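Local atomic coordinates of endoglucanase (Clostridium thermocellum, PDB entry 2E0P), a protein that probably hydrolyses internal beta-1,4-glucosidic links of cellulose and xyloglucan, the present chain carrying the family 44 glycoside hydrolase part of a longer enzyme. Residues E359-G364 / A389-D394. Residues are numbered along the deposited sequence; the frame is centred on the assembly and turned at random.
Sequences EYDYGG and ATFWGD. With BGC (beta-D-glucopyranose), chain B.
One water joins Asp-361 to the backbone of Trp-392, donating to Asp-361 OD2 at 2.7 Å and to Trp-392 O at 2.6 Å. The Glu-359 chain is extended beyond CG and points the same way as Trp-392, with CG 3.7 Å from Trp-392 CE3 and the carboxylate tilted 32° from the ring plane. Its OE2 is salt-bridged to Arg-42 and Tyr-285 holds OE1; OE2 also accepts from O2 of the bound beta-D-glucopyranose at 2.9 Å, a doubtful detail because OE1 lies only 2.6 Å from the sugar's C2. The same sugar rests C5 over one indole face, and a second glucose also touches Trp-392, consistent with an aromatic platform for the sugar beside the carboxylate. The backbones are joined by an almost straight bond from Trp-392 N to Tyr-360 O, 3.0 Å long and in the carbonyl plane, while Tyr-360 N is buried with no partner. On the side facing helix 368-383, the Tyr-360 ring (chi1 69°, CG wedged between backbone N and carbonyl carbon) receives Phe-391 CA over one face, a CH-pi contact 3.9 Å from the ring centroid. The Phe-391 ring turns its edge toward the Tyr-360 face, making a T-shaped pair, and Gln-374 of that helix binds the Tyr-360 hydroxyl. Asp-361 meets the same edge of the Phe-391 ring, OD1 lying near its plane 3.4 Å from CE1. OD1 also takes the N-H of Gly-363 from above the carboxylate plane, closing an Asx turn. Strands 354-360 and 388-391, linked through helix 368-383, form a parallel beta-alpha-beta crossover; their C-terminal ends here present a carboxylate and an indole to the sugar, as at the carbohydrate-binding cleft of a TIM-barrel glycoside hydrolase.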
loop_
_atom_site.group_PDB
_atom_site.type_symbol
_atom_site.label_atom_id
_atom_site.label_comp_id
_atom_site.label_asym_id
_atom_site.label_seq_id
_atom_site.Cartn_x
_atom_site.Cartn_y
_atom_site.Cartn_z
ATOM N N GLU A 359 -2.586 2.590 0.077
ATOM C CA GLU A 359 -2.902 3.454 -1.064
ATOM C C GLU A 359 -1.845 4.551 -1.079
ATOM O O GLU A 359 -1.490 5.088 -0.026
ATOM C CB GLU A 359 -4.287 4.112 -0.962
ATOM C CG GLU A 359 -5.453 3.190 -1.310
ATOM C CD GLU A 359 -6.786 3.913 -1.284
ATOM O OE1 GLU A 359 -6.804 5.120 -1.605
ATOM O OE2 GLU A 359 -7.814 3.274 -0.958
ATOM N N TYR A 360 -1.333 4.864 -2.268
ATOM C CA TYR A 360 -0.361 5.943 -2.448
ATOM C C TYR A 360 -0.202 6.160 -3.944
ATOM O O TYR A 360 -0.549 5.284 -4.751
ATOM C CB TYR A 360 0.997 5.608 -1.807
ATOM C CG TYR A 360 1.754 4.493 -2.500
ATOM C CD1 TYR A 360 2.618 4.776 -3.561
ATOM C CD2 TYR A 360 1.576 3.160 -2.125
ATOM C CE1 TYR A 360 3.279 3.757 -4.242
ATOM C CE2 TYR A 360 2.243 2.120 -2.795
ATOM C CZ TYR A 360 3.088 2.434 -3.859
ATOM O OH TYR A 360 3.728 1.434 -4.564
ATOM N N ASP A 361 0.292 7.338 -4.308
ATOM C CA ASP A 361 0.518 7.688 -5.710
ATOM C C ASP A 361 1.346 8.967 -5.696
ATOM O O ASP A 361 0.910 9.980 -5.154
ATOM C CB ASP A 361 -0.833 7.908 -6.419
ATOM C CG ASP A 361 -0.689 8.402 -7.860
ATOM O OD1 ASP A 361 0.404 8.300 -8.451
ATOM O OD2 ASP A 361 -1.704 8.886 -8.409
ATOM N N TYR A 362 2.553 8.907 -6.257
ATOM C CA TYR A 362 3.421 10.074 -6.296
ATOM C C TYR A 362 3.208 10.917 -7.551
ATOM O O TYR A 362 3.885 11.919 -7.760
ATOM C CB TYR A 362 4.891 9.643 -6.134
ATOM C CG TYR A 362 5.232 9.448 -4.677
ATOM C CD1 TYR A 362 4.614 8.442 -3.926
ATOM C CD2 TYR A 362 6.074 10.343 -4.013
ATOM C CE1 TYR A 362 4.819 8.343 -2.543
ATOM C CE2 TYR A 362 6.286 10.251 -2.634
ATOM C CZ TYR A 362 5.652 9.254 -1.909
ATOM O OH TYR A 362 5.824 9.198 -0.552
ATOM N N GLY A 363 2.237 10.512 -8.361
ATOM C CA GLY A 363 1.907 11.260 -9.563
ATOM C C GLY A 363 2.891 11.094 -10.694
ATOM O O GLY A 363 3.821 10.299 -10.606
ATOM N N GLY A 364 2.680 11.857 -11.765
ATOM C CA GLY A 364 3.552 11.785 -12.923
ATOM C C GLY A 364 3.694 10.356 -13.408
ATOM O O GLY A 364 4.745 9.972 -13.911
ATOM N N ALA A 389 2.450 -2.906 0.603
ATOM C CA ALA A 389 2.093 -1.626 0.009
ATOM C C ALA A 389 1.374 -1.894 -1.289
ATOM O O ALA A 389 1.706 -2.841 -2.008
ATOM C CB ALA A 389 3.334 -0.768 -0.233
ATOM N N THR A 390 0.374 -1.071 -1.574
ATOM C CA THR A 390 -0.405 -1.219 -2.795
ATOM C C THR A 390 -0.673 0.135 -3.440
ATOM O O THR A 390 -1.370 0.990 -2.895
ATOM C CB THR A 390 -1.749 -1.988 -2.538
ATOM O OG1 THR A 390 -2.347 -1.546 -1.311
ATOM C CG2 THR A 390 -1.487 -3.500 -2.435
ATOM N N PHE A 391 -0.082 0.328 -4.611
ATOM C CA PHE A 391 -0.243 1.558 -5.364
ATOM C C PHE A 391 -1.709 1.730 -5.783
ATOM O O PHE A 391 -2.396 0.737 -6.065
ATOM C CB PHE A 391 0.649 1.476 -6.614
ATOM C CG PHE A 391 0.399 2.561 -7.620
ATOM C CD1 PHE A 391 0.807 3.870 -7.370
ATOM C CD2 PHE A 391 -0.225 2.273 -8.830
ATOM C CE1 PHE A 391 0.597 4.872 -8.314
ATOM C CE2 PHE A 391 -0.439 3.279 -9.783
ATOM C CZ PHE A 391 -0.024 4.576 -9.517
ATOM N N TRP A 392 -2.191 2.974 -5.794
ATOM C CA TRP A 392 -3.546 3.252 -6.264
ATOM C C TRP A 392 -3.415 4.042 -7.564
ATOM O O TRP A 392 -2.928 5.181 -7.574
ATOM C CB TRP A 392 -4.360 4.065 -5.251
ATOM C CG TRP A 392 -5.788 4.282 -5.716
ATOM C CD1 TRP A 392 -6.240 5.233 -6.589
ATOM C CD2 TRP A 392 -6.918 3.462 -5.395
ATOM N NE1 TRP A 392 -7.590 5.051 -6.834
ATOM C CE2 TRP A 392 -8.025 3.968 -6.113
ATOM C CE3 TRP A 392 -7.101 2.343 -4.565
ATOM C CZ2 TRP A 392 -9.303 3.390 -6.030
ATOM C CZ3 TRP A 392 -8.368 1.771 -4.479
ATOM C CH2 TRP A 392 -9.453 2.296 -5.210
ATOM N N GLY A 393 -3.850 3.430 -8.660
ATOM C CA GLY A 393 -3.756 4.075 -9.959
ATOM C C GLY A 393 -3.962 3.036 -11.042
ATOM O O GLY A 393 -3.762 1.844 -10.783
ATOM N N ASP A 394 -4.332 3.468 -12.251
ATOM C CA ASP A 394 -4.593 2.511 -13.325
ATOM C C ASP A 394 -3.413 2.177 -14.237
ATOM O O ASP A 394 -2.301 2.668 -14.051
ATOM C CB ASP A 394 -5.808 2.949 -14.170
ATOM C CG ASP A 394 -5.566 4.223 -14.945
ATOM O OD1 ASP A 394 -4.418 4.469 -15.353
ATOM O OD2 ASP A 394 -6.539 4.985 -15.163
HETATM C C2 BGC B . -9.249 5.891 -1.765
HETATM C C3 BGC B . -10.126 5.746 -3.017
HETATM C C4 BGC B . -9.916 6.948 -3.944
HETATM C C5 BGC B . -8.428 7.208 -3.992
HETATM C C6 BGC B . -8.203 8.386 -4.941
HETATM C C1 BGC B . -8.827 7.344 -1.541
HETATM O O1 BGC B . -9.835 8.340 -1.334
HETATM O O2 BGC B . -9.797 5.310 -0.577
HETATM O O3 BGC B . -11.489 5.404 -2.764
HETATM O O4 BGC B . -10.411 6.857 -5.297
HETATM O O5 BGC B . -7.987 7.628 -2.680
HETATM O O6 BGC B . -6.807 8.569 -5.191
HETATM O O HOH W 1 -3.945 7.409 -8.321
#